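Local coordinates for TT1561 protein (Thermus thermophilus, PDB 1UF3) that is of unknown function but belongs to the calcineurin-like metallophosphoesterase superfamily, is a predicted phosphoesterase and binds calcium ions, at residues R3-Y7 / G32-I36; I8-S12 / F24-A28; L64-P70 / E93-H98; Q191-M195 / R220-G225. All blocks are in the same frame, centred on the assembly; numbering follows the deposited sequence.

Interaction 1 (R3-Y7 / G32-I36). With CA (calcium ion), chain S.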
loop_
_atom_site.group_PDB
_atom_site.type_symbol
_atom_site.label_atom_id
_atom_site.label_comp_id
_atom_site.label_asym_id
_atom_site.label_seq_id
_atom_site.Cartn_x
_atom_site.Cartn_y
_atom_site.Cartn_z
ATOM N N ARG A 3 -7.741 -1.864 -6.721
ATOM C CA ARG A 3 -8.248 -0.545 -7.098
ATOM C C ARG A 3 -8.951 -0.599 -8.451
ATOM O O ARG A 3 -9.054 -1.673 -9.047
ATOM C CB ARG A 3 -7.100 0.451 -7.108
ATOM C CG ARG A 3 -6.484 0.614 -5.710
ATOM C CD ARG A 3 -5.286 1.523 -5.716
ATOM N NE ARG A 3 -4.586 1.494 -4.432
ATOM C CZ ARG A 3 -5.097 1.941 -3.287
ATOM N NH1 ARG A 3 -6.322 2.454 -3.262
ATOM N NH2 ARG A 3 -4.376 1.887 -2.171
ATOM N N THR A 4 -9.445 0.538 -8.937
ATOM C CA THR A 4 -10.173 0.575 -10.212
ATOM C C THR A 4 -9.283 0.174 -11.370
ATOM O O THR A 4 -8.081 0.366 -11.339
ATOM C CB THR A 4 -10.708 1.973 -10.540
ATOM O OG1 THR A 4 -9.757 2.951 -10.084
ATOM C CG2 THR A 4 -12.063 2.197 -9.932
ATOM N N VAL A 5 -9.877 -0.396 -12.398
ATOM C CA VAL A 5 -9.097 -0.796 -13.555
ATOM C C VAL A 5 -8.901 0.381 -14.516
ATOM O O VAL A 5 -9.879 0.947 -14.988
ATOM C CB VAL A 5 -9.810 -1.891 -14.331
ATOM C CG1 VAL A 5 -9.050 -2.159 -15.653
ATOM C CG2 VAL A 5 -9.919 -3.143 -13.474
ATOM N N ARG A 6 -7.650 0.740 -14.789
ATOM C CA ARG A 6 -7.348 1.804 -15.735
ATOM C C ARG A 6 -6.499 1.253 -16.884
ATOM O O ARG A 6 -6.725 1.603 -18.043
ATOM C CB ARG A 6 -6.585 2.970 -15.079
ATOM C CG ARG A 6 -6.220 4.064 -16.112
ATOM C CD ARG A 6 -5.744 5.407 -15.507
ATOM N NE ARG A 6 -5.221 6.275 -16.563
ATOM C CZ ARG A 6 -4.427 7.331 -16.378
ATOM N NH1 ARG A 6 -4.052 7.692 -15.156
ATOM N NH2 ARG A 6 -3.956 7.997 -17.435
ATOM N N TYR A 7 -5.528 0.397 -16.551
ATOM C CA TYR A 7 -4.642 -0.199 -17.538
ATOM C C TYR A 7 -4.891 -1.681 -17.698
ATOM O O TYR A 7 -4.989 -2.417 -16.713
ATOM C CB TYR A 7 -3.184 0.039 -17.150
ATOM C CG TYR A 7 -2.859 1.497 -17.078
ATOM C CD1 TYR A 7 -3.015 2.213 -15.882
ATOM C CD2 TYR A 7 -2.494 2.196 -18.234
ATOM C CE1 TYR A 7 -2.817 3.587 -15.844
ATOM C CE2 TYR A 7 -2.306 3.572 -18.209
ATOM C CZ TYR A 7 -2.473 4.264 -17.008
ATOM O OH TYR A 7 -2.330 5.628 -16.999
ATOM N N GLY A 32 2.375 -2.382 -14.208
ATOM C CA GLY A 32 1.392 -1.818 -13.302
ATOM C C GLY A 32 -0.009 -2.136 -13.765
ATOM O O GLY A 32 -0.975 -1.615 -13.217
ATOM N N ALA A 33 -0.130 -2.998 -14.774
ATOM C CA ALA A 33 -1.448 -3.386 -15.289
ATOM C C ALA A 33 -2.416 -3.697 -14.156
ATOM O O ALA A 33 -2.011 -4.270 -13.129
ATOM C CB ALA A 33 -1.315 -4.600 -16.168
ATOM N N ASP A 34 -3.689 -3.359 -14.360
ATOM C CA ASP A 34 -4.734 -3.599 -13.363
ATOM C C ASP A 34 -5.537 -4.822 -13.695
ATOM O O ASP A 34 -6.194 -5.410 -12.824
ATOM C CB ASP A 34 -5.660 -2.400 -13.264
ATOM C CG ASP A 34 -4.899 -1.133 -13.048
ATOM O OD1 ASP A 34 -4.066 -1.109 -12.109
ATOM O OD2 ASP A 34 -5.105 -0.183 -13.837
ATOM N N ALA A 35 -5.487 -5.204 -14.968
ATOM C CA ALA A 35 -6.192 -6.374 -15.426
ATOM C C ALA A 35 -5.521 -6.963 -16.680
ATOM O O ALA A 35 -4.619 -6.350 -17.256
ATOM C CB ALA A 35 -7.607 -6.023 -15.708
ATOM N N ILE A 36 -5.964 -8.154 -17.075
ATOM C CA ILE A 36 -5.437 -8.826 -18.248
ATOM C C ILE A 36 -6.634 -9.298 -19.051
ATOM O O ILE A 36 -7.624 -9.782 -18.487
ATOM C CB ILE A 36 -4.613 -10.084 -17.875
ATOM C CG1 ILE A 36 -3.276 -9.686 -17.257
ATOM C CG2 ILE A 36 -4.460 -10.978 -19.094
ATOM C CD1 ILE A 36 -2.463 -10.846 -16.668
HETATM CA CA CA S . -2.111 -0.524 -11.352
HETATM O O HOH W 1 -6.113 -2.014 -10.239
HETATM O O HOH W 2 -1.965 -2.965 -10.583
HETATM O O HOH W 3 -3.201 0.169 -9.236
HETATM O O HOH W 4 -0.258 -0.816 -9.895
#

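Interaction 2 (I8-S12 / F24-A28)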
loop_
_atom_site.group_PDB
_atom_site.type_symbol
_atom_site.label_atom_id
_atom_site.label_comp_id
_atom_site.label_asym_id
_atom_site.label_seq_id
_atom_site.Cartn_x
_atom_site.Cartn_y
_atom_site.Cartn_z
ATOM N N ILE A 8 -5.002 -2.116 -18.945
ATOM C CA ILE A 8 -5.247 -3.513 -19.242
ATOM C C ILE A 8 -4.156 -4.082 -20.130
ATOM O O ILE A 8 -3.868 -3.526 -21.208
ATOM C CB ILE A 8 -6.567 -3.683 -19.956
ATOM C CG1 ILE A 8 -7.723 -3.178 -19.088
ATOM C CG2 ILE A 8 -6.778 -5.117 -20.326
ATOM C CD1 ILE A 8 -8.979 -3.030 -19.912
ATOM N N LEU A 9 -3.538 -5.173 -19.669
ATOM C CA LEU A 9 -2.508 -5.879 -20.435
ATOM C C LEU A 9 -3.308 -6.843 -21.328
ATOM O O LEU A 9 -4.117 -7.653 -20.838
ATOM C CB LEU A 9 -1.581 -6.644 -19.482
ATOM C CG LEU A 9 -0.389 -7.384 -20.080
ATOM C CD1 LEU A 9 0.492 -6.403 -20.831
ATOM C CD2 LEU A 9 0.399 -8.071 -18.946
ATOM N N ALA A 10 -3.110 -6.736 -22.638
ATOM C CA ALA A 10 -3.869 -7.545 -23.587
ATOM C C ALA A 10 -3.066 -8.181 -24.731
ATOM O O ALA A 10 -2.008 -7.696 -25.104
ATOM C CB ALA A 10 -4.989 -6.694 -24.171
ATOM N N THR A 11 -3.608 -9.261 -25.275
ATOM C CA THR A 11 -2.980 -9.993 -26.368
ATOM C C THR A 11 -3.981 -11.025 -26.845
ATOM O O THR A 11 -5.031 -11.245 -26.200
ATOM C CB THR A 11 -1.696 -10.721 -25.908
ATOM O OG1 THR A 11 -0.997 -11.211 -27.054
ATOM C CG2 THR A 11 -2.042 -11.918 -25.016
ATOM N N SER A 12 -3.662 -11.666 -27.969
ATOM C CA SER A 12 -4.541 -12.681 -28.541
ATOM C C SER A 12 -3.777 -13.852 -29.155
ATOM O O SER A 12 -2.563 -13.835 -29.277
ATOM C CB SER A 12 -5.403 -12.065 -29.640
ATOM O OG SER A 12 -4.558 -11.656 -30.716
ATOM N N PHE A 24 4.644 -12.982 -20.878
ATOM C CA PHE A 24 3.508 -12.061 -20.928
ATOM C C PHE A 24 3.002 -11.798 -19.507
ATOM O O PHE A 24 2.825 -10.652 -19.101
ATOM C CB PHE A 24 2.386 -12.666 -21.780
ATOM C CG PHE A 24 1.114 -11.846 -21.801
ATOM C CD1 PHE A 24 1.059 -10.631 -22.479
ATOM C CD2 PHE A 24 -0.018 -12.283 -21.120
ATOM C CE1 PHE A 24 -0.110 -9.850 -22.481
ATOM C CE2 PHE A 24 -1.200 -11.514 -21.111
ATOM C CZ PHE A 24 -1.243 -10.291 -21.796
ATOM N N VAL A 25 2.786 -12.873 -18.759
ATOM C CA VAL A 25 2.314 -12.779 -17.379
ATOM C C VAL A 25 3.302 -12.016 -16.503
ATOM O O VAL A 25 2.890 -11.199 -15.670
ATOM C CB VAL A 25 2.055 -14.191 -16.800
ATOM C CG1 VAL A 25 1.845 -14.134 -15.296
ATOM C CG2 VAL A 25 0.836 -14.785 -17.477
ATOM N N LYS A 26 4.597 -12.258 -16.692
ATOM C CA LYS A 26 5.613 -11.561 -15.910
ATOM C C LYS A 26 5.765 -10.077 -16.250
ATOM O O LYS A 26 6.523 -9.358 -15.602
ATOM C CB LYS A 26 6.962 -12.250 -16.061
ATOM C CG LYS A 26 6.966 -13.644 -15.517
ATOM C CD LYS A 26 8.383 -14.119 -15.274
ATOM C CE LYS A 26 8.395 -15.504 -14.667
ATOM N NZ LYS A 26 9.791 -16.020 -14.535
ATOM N N LEU A 27 5.040 -9.616 -17.260
ATOM C CA LEU A 27 5.093 -8.217 -17.654
ATOM C C LEU A 27 4.179 -7.374 -16.778
ATOM O O LEU A 27 4.401 -6.175 -16.610
ATOM C CB LEU A 27 4.586 -8.028 -19.082
ATOM C CG LEU A 27 5.206 -8.698 -20.291
ATOM C CD1 LEU A 27 4.320 -8.371 -21.471
ATOM C CD2 LEU A 27 6.607 -8.194 -20.525
ATOM N N ALA A 28 3.126 -8.004 -16.265
ATOM C CA ALA A 28 2.130 -7.300 -15.481
ATOM C C ALA A 28 2.648 -6.481 -14.302
ATOM O O ALA A 28 2.307 -5.316 -14.184
ATOM C CB ALA A 28 1.031 -8.286 -15.018
#

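Interaction 3 (L64-P70 / E93-H98)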
loop_
_atom_site.group_PDB
_atom_site.type_symbol
_atom_site.label_atom_id
_atom_site.label_comp_id
_atom_site.label_asym_id
_atom_site.label_seq_id
_atom_site.Cartn_x
_atom_site.Cartn_y
_atom_site.Cartn_z
ATOM N N LEU A 64 -4.312 -11.153 -10.897
ATOM C CA LEU A 64 -4.977 -9.930 -11.359
ATOM C C LEU A 64 -6.289 -10.278 -12.049
ATOM O O LEU A 64 -6.433 -11.363 -12.616
ATOM C CB LEU A 64 -4.115 -9.169 -12.401
ATOM C CG LEU A 64 -2.821 -8.399 -12.084
ATOM C CD1 LEU A 64 -2.172 -7.965 -13.397
ATOM C CD2 LEU A 64 -3.108 -7.164 -11.190
ATOM N N PRO A 65 -7.271 -9.359 -12.010
ATOM C CA PRO A 65 -8.527 -9.671 -12.692
ATOM C C PRO A 65 -8.111 -10.079 -14.105
ATOM O O PRO A 65 -7.237 -9.437 -14.690
ATOM C CB PRO A 65 -9.265 -8.338 -12.673
ATOM C CG PRO A 65 -8.851 -7.774 -11.343
ATOM C CD PRO A 65 -7.350 -8.061 -11.311
ATOM N N THR A 66 -8.723 -11.130 -14.644
ATOM C CA THR A 66 -8.359 -11.622 -15.975
ATOM C C THR A 66 -9.573 -12.162 -16.712
ATOM O O THR A 66 -10.373 -12.908 -16.157
ATOM C CB THR A 66 -7.283 -12.732 -15.863
ATOM O OG1 THR A 66 -6.142 -12.204 -15.185
ATOM C CG2 THR A 66 -6.839 -13.239 -17.240
ATOM N N ALA A 67 -9.726 -11.771 -17.971
ATOM C CA ALA A 67 -10.855 -12.255 -18.740
ATOM C C ALA A 67 -10.348 -12.814 -20.045
ATOM O O ALA A 67 -9.395 -12.300 -20.627
ATOM C CB ALA A 67 -11.861 -11.120 -19.014
ATOM N N TYR A 68 -11.008 -13.853 -20.527
ATOM C CA TYR A 68 -10.595 -14.450 -21.781
ATOM C C TYR A 68 -11.748 -15.126 -22.491
ATOM O O TYR A 68 -12.795 -15.410 -21.881
ATOM C CB TYR A 68 -9.426 -15.451 -21.547
ATOM C CG TYR A 68 -9.505 -16.256 -20.252
ATOM C CD1 TYR A 68 -8.736 -15.904 -19.132
ATOM C CD2 TYR A 68 -10.391 -17.330 -20.126
ATOM C CE1 TYR A 68 -8.860 -16.615 -17.894
ATOM C CE2 TYR A 68 -10.525 -18.039 -18.903
ATOM C CZ TYR A 68 -9.765 -17.667 -17.801
ATOM O OH TYR A 68 -9.983 -18.301 -16.594
ATOM N N VAL A 69 -11.590 -15.309 -23.804
ATOM C CA VAL A 69 -12.580 -16.016 -24.606
ATOM C C VAL A 69 -11.763 -16.973 -25.492
ATOM O O VAL A 69 -10.588 -16.727 -25.796
ATOM C CB VAL A 69 -13.452 -15.080 -25.474
ATOM C CG1 VAL A 69 -14.186 -14.089 -24.587
ATOM C CG2 VAL A 69 -12.608 -14.370 -26.506
ATOM N N PRO A 70 -12.368 -18.090 -25.887
ATOM C CA PRO A 70 -11.651 -19.056 -26.723
ATOM C C PRO A 70 -11.664 -18.658 -28.203
ATOM O O PRO A 70 -12.446 -17.788 -28.623
ATOM C CB PRO A 70 -12.418 -20.340 -26.459
ATOM C CG PRO A 70 -13.853 -19.833 -26.389
ATOM C CD PRO A 70 -13.746 -18.546 -25.590
ATOM N N GLU A 93 -10.496 -14.603 -9.497
ATOM C CA GLU A 93 -10.261 -13.346 -10.186
ATOM C C GLU A 93 -10.126 -13.608 -11.695
ATOM O O GLU A 93 -10.132 -12.669 -12.487
ATOM C CB GLU A 93 -9.005 -12.642 -9.673
ATOM C CG GLU A 93 -7.674 -13.327 -9.978
ATOM C CD GLU A 93 -7.416 -14.539 -9.087
ATOM O OE1 GLU A 93 -6.248 -14.936 -8.961
ATOM O OE2 GLU A 93 -8.374 -15.089 -8.514
HETATM N N MSE A 94 -10.034 -14.883 -12.089
HETATM C CA MSE A 94 -9.907 -15.244 -13.510
HETATM C C MSE A 94 -11.279 -15.574 -13.996
HETATM O O MSE A 94 -12.109 -16.080 -13.236
HETATM C CB MSE A 94 -9.002 -16.469 -13.692
HETATM C CG MSE A 94 -7.643 -16.249 -13.151
HETATM SE SE MSE A 94 -6.593 -17.893 -13.129
HETATM C CE MSE A 94 -6.323 -18.020 -15.076
ATOM N N ARG A 95 -11.531 -15.329 -15.271
ATOM C CA ARG A 95 -12.848 -15.577 -15.778
ATOM C C ARG A 95 -12.991 -15.724 -17.288
ATOM O O ARG A 95 -12.650 -14.814 -18.056
ATOM C CB ARG A 95 -13.782 -14.440 -15.310
ATOM C CG ARG A 95 -15.259 -14.621 -15.666
ATOM C CD ARG A 95 -15.842 -15.949 -15.118
ATOM N NE ARG A 95 -17.277 -15.879 -14.853
ATOM C CZ ARG A 95 -18.192 -16.737 -15.300
ATOM N NH1 ARG A 95 -17.848 -17.762 -16.064
ATOM N NH2 ARG A 95 -19.466 -16.585 -14.955
ATOM N N ASN A 96 -13.515 -16.878 -17.691
ATOM C CA ASN A 96 -13.819 -17.133 -19.078
ATOM C C ASN A 96 -15.136 -16.377 -19.229
ATOM O O ASN A 96 -16.105 -16.714 -18.558
ATOM C CB ASN A 96 -14.073 -18.626 -19.307
ATOM C CG ASN A 96 -15.154 -18.866 -20.293
ATOM O OD1 ASN A 96 -15.137 -18.292 -21.378
ATOM N ND2 ASN A 96 -16.123 -19.714 -19.938
ATOM N N VAL A 97 -15.171 -15.355 -20.080
ATOM C CA VAL A 97 -16.394 -14.582 -20.269
ATOM C C VAL A 97 -17.180 -14.982 -21.513
ATOM O O VAL A 97 -18.162 -14.335 -21.878
ATOM C CB VAL A 97 -16.102 -13.041 -20.263
ATOM C CG1 VAL A 97 -15.667 -12.597 -18.839
ATOM C CG2 VAL A 97 -14.996 -12.694 -21.260
ATOM N N HIS A 98 -16.780 -16.091 -22.132
ATOM C CA HIS A 98 -17.467 -16.595 -23.325
ATOM C C HIS A 98 -18.945 -16.897 -23.006
ATOM O O HIS A 98 -19.262 -17.754 -22.186
ATOM C CB HIS A 98 -16.735 -17.855 -23.849
ATOM C CG HIS A 98 -17.366 -18.473 -25.064
ATOM N ND1 HIS A 98 -17.552 -17.783 -26.247
ATOM C CD2 HIS A 98 -17.895 -19.706 -25.264
ATOM C CE1 HIS A 98 -18.175 -18.561 -27.118
ATOM N NE2 HIS A 98 -18.394 -19.732 -26.546
HETATM O O HOH W 5 -4.742 -14.236 -11.774
#

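Interaction 4 (Q191-M195 / R220-G225)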
loop_
_atom_site.group_PDB
_atom_site.type_symbol
_atom_site.label_atom_id
_atom_site.label_comp_id
_atom_site.label_asym_id
_atom_site.label_seq_id
_atom_site.Cartn_x
_atom_site.Cartn_y
_atom_site.Cartn_z
ATOM N N GLN A 191 -0.428 -4.741 -33.518
ATOM C CA GLN A 191 -1.210 -3.950 -32.576
ATOM C C GLN A 191 -1.728 -2.706 -33.281
ATOM O O GLN A 191 -0.984 -2.038 -33.991
ATOM C CB GLN A 191 -0.374 -3.527 -31.359
ATOM C CG GLN A 191 0.355 -4.656 -30.644
ATOM C CD GLN A 191 1.745 -4.891 -31.215
ATOM O OE1 GLN A 191 1.926 -4.939 -32.436
ATOM N NE2 GLN A 191 2.724 -5.038 -30.345
ATOM N N LYS A 192 -3.009 -2.407 -33.095
ATOM C CA LYS A 192 -3.596 -1.221 -33.696
ATOM C C LYS A 192 -4.983 -1.015 -33.135
ATOM O O LYS A 192 -5.557 -1.912 -32.507
ATOM C CB LYS A 192 -3.679 -1.348 -35.217
ATOM C CG LYS A 192 -4.903 -2.055 -35.718
ATOM C CD LYS A 192 -4.597 -3.453 -36.154
ATOM C CE LYS A 192 -3.681 -3.474 -37.357
ATOM N NZ LYS A 192 -3.357 -4.878 -37.719
ATOM N N HIS A 193 -5.535 0.163 -33.372
ATOM C CA HIS A 193 -6.846 0.448 -32.838
ATOM C C HIS A 193 -7.533 1.559 -33.593
ATOM O O HIS A 193 -6.884 2.422 -34.192
ATOM C CB HIS A 193 -6.706 0.811 -31.353
ATOM C CG HIS A 193 -5.887 2.038 -31.107
ATOM N ND1 HIS A 193 -6.449 3.273 -30.860
ATOM C CD2 HIS A 193 -4.547 2.224 -31.068
ATOM C CE1 HIS A 193 -5.493 4.165 -30.674
ATOM N NE2 HIS A 193 -4.326 3.555 -30.797
ATOM N N GLU A 194 -8.856 1.541 -33.548
ATOM C CA GLU A 194 -9.655 2.558 -34.215
ATOM C C GLU A 194 -10.949 2.741 -33.449
ATOM O O GLU A 194 -11.286 1.927 -32.599
ATOM C CB GLU A 194 -9.996 2.099 -35.635
ATOM C CG GLU A 194 -8.809 2.005 -36.564
ATOM C CD GLU A 194 -8.582 3.311 -37.300
ATOM O OE1 GLU A 194 -8.034 4.256 -36.695
ATOM O OE2 GLU A 194 -8.985 3.391 -38.481
HETATM N N MSE A 195 -11.666 3.819 -33.747
HETATM C CA MSE A 195 -12.956 4.050 -33.125
HETATM C C MSE A 195 -14.009 3.558 -34.116
HETATM O O MSE A 195 -13.849 3.707 -35.332
HETATM C CB MSE A 195 -13.193 5.544 -32.869
HETATM C CG MSE A 195 -12.201 6.200 -31.932
HETATM SE SE MSE A 195 -12.300 5.486 -30.114
HETATM C CE MSE A 195 -14.188 5.600 -29.811
ATOM N N ARG A 220 -7.804 5.948 -24.086
ATOM C CA ARG A 220 -8.045 5.205 -25.312
ATOM C C ARG A 220 -6.757 5.232 -26.123
ATOM O O ARG A 220 -6.758 5.465 -27.341
ATOM C CB ARG A 220 -9.196 5.809 -26.113
ATOM C CG ARG A 220 -10.503 5.714 -25.381
ATOM C CD ARG A 220 -11.646 6.123 -26.244
ATOM N NE ARG A 220 -12.895 5.940 -25.524
ATOM C CZ ARG A 220 -13.198 6.590 -24.404
ATOM N NH1 ARG A 220 -12.334 7.461 -23.892
ATOM N NH2 ARG A 220 -14.352 6.365 -23.795
ATOM N N LYS A 221 -5.653 5.012 -25.417
ATOM C CA LYS A 221 -4.325 4.973 -26.006
ATOM C C LYS A 221 -3.724 3.605 -25.668
ATOM O O LYS A 221 -4.064 3.020 -24.642
ATOM C CB LYS A 221 -3.432 6.060 -25.409
ATOM C CG LYS A 221 -3.681 7.465 -25.898
ATOM C CD LYS A 221 -2.634 8.408 -25.303
ATOM C CE LYS A 221 -2.827 9.849 -25.765
ATOM N NZ LYS A 221 -1.708 10.730 -25.313
ATOM N N LEU A 222 -2.837 3.111 -26.529
ATOM C CA LEU A 222 -2.179 1.822 -26.321
ATOM C C LEU A 222 -0.674 2.000 -26.312
ATOM O O LEU A 222 -0.140 2.864 -27.020
ATOM C CB LEU A 222 -2.483 0.846 -27.459
ATOM C CG LEU A 222 -3.893 0.375 -27.783
ATOM C CD1 LEU A 222 -3.838 -0.581 -28.968
ATOM C CD2 LEU A 222 -4.485 -0.314 -26.577
ATOM N N GLU A 223 0.005 1.179 -25.514
ATOM C CA GLU A 223 1.460 1.170 -25.475
ATOM C C GLU A 223 1.788 -0.198 -26.033
ATOM O O GLU A 223 1.127 -1.178 -25.697
ATOM C CB GLU A 223 1.987 1.321 -24.058
ATOM C CG GLU A 223 2.060 2.777 -23.642
ATOM C CD GLU A 223 2.390 2.958 -22.184
ATOM O OE1 GLU A 223 1.519 2.665 -21.335
ATOM O OE2 GLU A 223 3.522 3.391 -21.891
ATOM N N THR A 224 2.796 -0.256 -26.893
ATOM C CA THR A 224 3.176 -1.490 -27.567
ATOM C C THR A 224 4.393 -2.228 -27.029
ATOM O O THR A 224 5.321 -1.628 -26.491
ATOM C CB THR A 224 3.368 -1.195 -29.082
ATOM O OG1 THR A 224 2.163 -1.543 -29.776
ATOM C CG2 THR A 224 4.561 -1.943 -29.655
ATOM N N GLY A 225 4.384 -3.546 -27.182
ATOM C CA GLY A 225 5.506 -4.335 -26.716
ATOM C C GLY A 225 5.546 -5.705 -27.363
ATOM O O GLY A 225 4.610 -6.101 -28.059
HETATM O O HOH W 6 -2.035 4.900 -28.805
#

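Interaction 1 (R3-Y7 / G32-I36)
Asp34 meets the 3-7 segment with one carboxylate oxygen and calcium with the other. OD2 accepts from two successive backbone amides, Arg6 N at 2.9 Å and Tyr7 N at 2.8 Å. Both come in on the anti side of the carboxylate but from opposite faces of its plane, and the Tyr7 bond is almost straight (176°). The same oxygen lies at the edge of the Tyr7 ring. OD1 binds the metal at 2.2 Å. Gly32 O supplies a second ligand at 2.4 Å; this residue follows helix 27-31 with positive phi (88°), a conformation that glycine adopts readily. Three waters fill further positions, and Met1 N and Met1 O of a second subunit complete the shell.

The main chain ties the segments the other way round: Asp34 N donates to Tyr7 O at 2.8 Å, and Ala35 N adds a weak bond to that carbonyl. Beside them Val5 CG1 rests on Ala35 CB at 4.1 Å, apolar groups that both pack on Trp104 of strand 101-104. Farther out, the extended Arg6 side chain forms a salt bridge with Asp216 and a hydrogen bond to Ala33 O of the second subunit.

With OD2 gripped by two amides, the carboxylate is probably restrained from rotating, which keeps OD1 turned to the calcium; ligation mostly by oxygen, Met1 N being the one nitrogen, suits this hard ion, which here links two chains.

Interaction 2 (I8-S12 / F24-A28)
Leu9 and Thr11, two residues apart on the same face of strand 7-12, hold the Phe24 ring between them. The contact is built from CH-pi and apolar packing. Leu9 CD2 lies over one face of the ring, 4.2 Å from its centroid, and Thr11 CG2 lies over the opposite face at 3.9 Å; both sit within about 20° of the ring normal but are displaced toward the rim. Thr11 can do this because its OG1 is turned anti to the backbone N (chi1 -170°), which puts the methyl over the ring, while the hydroxyl is satisfied by Glu211 O. A beta-branched residue thus serves the apolar and the polar side at once.

Among the plain apolar contacts the closest is Leu9 CG to Phe24 CE1, 3.5 Å. The same methyl that lies over the ring, CD2, also touches Ala28 CB at 4.0 Å and Leu27 CB at 4.2 Å, so one branch spans the junction between helices 18-25 and 27-31. The small Ala28 lets the helix come close. Replacing Leu9 by an alanine is likely to uncover part of one face of the Phe24 ring, give it more freedom to tilt, and open a gap beside Leu27 and Ala28.

The backbone bond Leu27 N to Phe24 O, 3.1 Å, helps carry the chain from one helix to the next. These helices form the crossover of a beta-alpha-beta unit from strand 7-12 to the neighbouring parallel strand 35-39; Ile36 of that strand and Tyr212 of strand 211-216 flank Phe24.

Interaction 3 (L64-P70 / E93-H98)
Tyr68 lays its ring across the backbone of the neighbouring strand, with Arg95 O over the centre of one face. Its CG stands between the backbone N and the carbonyl carbon (chi1 36°), a crowded position that folds the ring over residues 94-96 and brings CE2 to 3.4 Å from Asn96 CA. The terminal methyl CE of Met94, modelled as selenomethionine, comes obliquely to Tyr68 CE1 at 4.0 Å; a long, flexible side chain can follow the aromatic outline. On the other face of the sheet Ala67 CB meets Val97 CG1, and Val69 CG1 packs on Val97 CG2 at 3.7 Å. Just past the strand, Pro70 CG sits over one face of the His98 ring, 4.2 Å from its centroid, in a CH-pi contact.

Strands 66-69 and 94-96 are parallel neighbours, the two strands of a beta-alpha-beta unit whose connecting helix is 77-90; 94-96 is the outermost strand of its sheet within the chain. The ladder runs from Thr66 N to Glu93 O, through a weak bond from Arg95 N to Thr66 O, then Tyr68 N to Arg95 O and Val97 N to Tyr68 O at 3.0 Å.

Polar groups line the margins. On the helix side Tyr68 OH bonds Glu88. Asn96 OD1 accepts from His98 N at 2.8 Å, an Asx turn that ends the strand, and also bonds Tyr80; the His98 ring nitrogens bond Gly114 N and Tyr131 OH. At the other end Thr66 OG1 donates to Leu64 O at 2.7 Å, and a water accepts from Leu64 N and donates to Glu93 OE1, whose main partner is His91 ND1.

Interaction 4 (Q191-M195 / R220-G225)
Where two beta-sheets pack face to face in the sandwich of the metallophosphoesterase fold, His193 of strand 192-196 lies against Leu222 of strand 221-226. The touching segments run in nearly opposite directions, 173° apart, yet belong to different sheets, so side chains rather than backbone ladders join them. Leu222 CD1 approaches His193 CD2 obliquely at 3.6 Å, the two side chains overlapping as they point in opposite directions. CG of the histidine stands between its backbone N and carbonyl carbon (chi1 62°), which brings the ring beside the leucine. Trp200 meets the same ring nearly at right angles. A water accepts from Leu222 N at 3.0 Å and has a weak bond with His193 NE2, bridging the sheets at the polar side of the ring.

Gln191 runs roughly perpendicular to Thr224, its CB 3.6 Å from the threonine OG1; the amide NE2 of this glutamine donates to Tyr212 O, so its bent chain covers the threonine while its end serves the neighbouring strand. At the opposite end of the contact Met195 SE, a selenomethionine, touches Arg220 CD at 4.0 Å, the aliphatic part of the arginine providing the apolar surface. Arg220 and Lys221 together face Asp216 in a G1 beta bulge, which turns the chain into the strand.

A serine in place of His193 would probably open a gap beside Leu222 CD1 and cost the water its weak histidine partner.

Gln191, His193 and Arg220 suit this partly exposed seam because their carbon atoms do the packing, while the glutamine amide bonds Tyr212 O and a histidine nitrogen meets water.

How the interactions relate
Interactions 1, 2 and 3 are buried and share one sheet, whereas interaction 4 lies at the surface, where strand 221-226 of that sheet meets the other one. The first two touch directly: Ala35 O and Leu9 N are probably hydrogen-bonded, and Ile36 CG2 packs on Phe24. Strand 35-39 continues to interaction 3 through probable backbone bonds with Pro65 and Ala67, while Ala28 packs on Leu64. Chemistry follows place. Interaction 1, at a subunit boundary, is polar and metal-bound; 8-12 with 24-28 is wholly apolar; 64-70 with 93-98 is a backbone ladder with side chains on both faces; and 191-195 with 220-225 relies on mixed side chains and water.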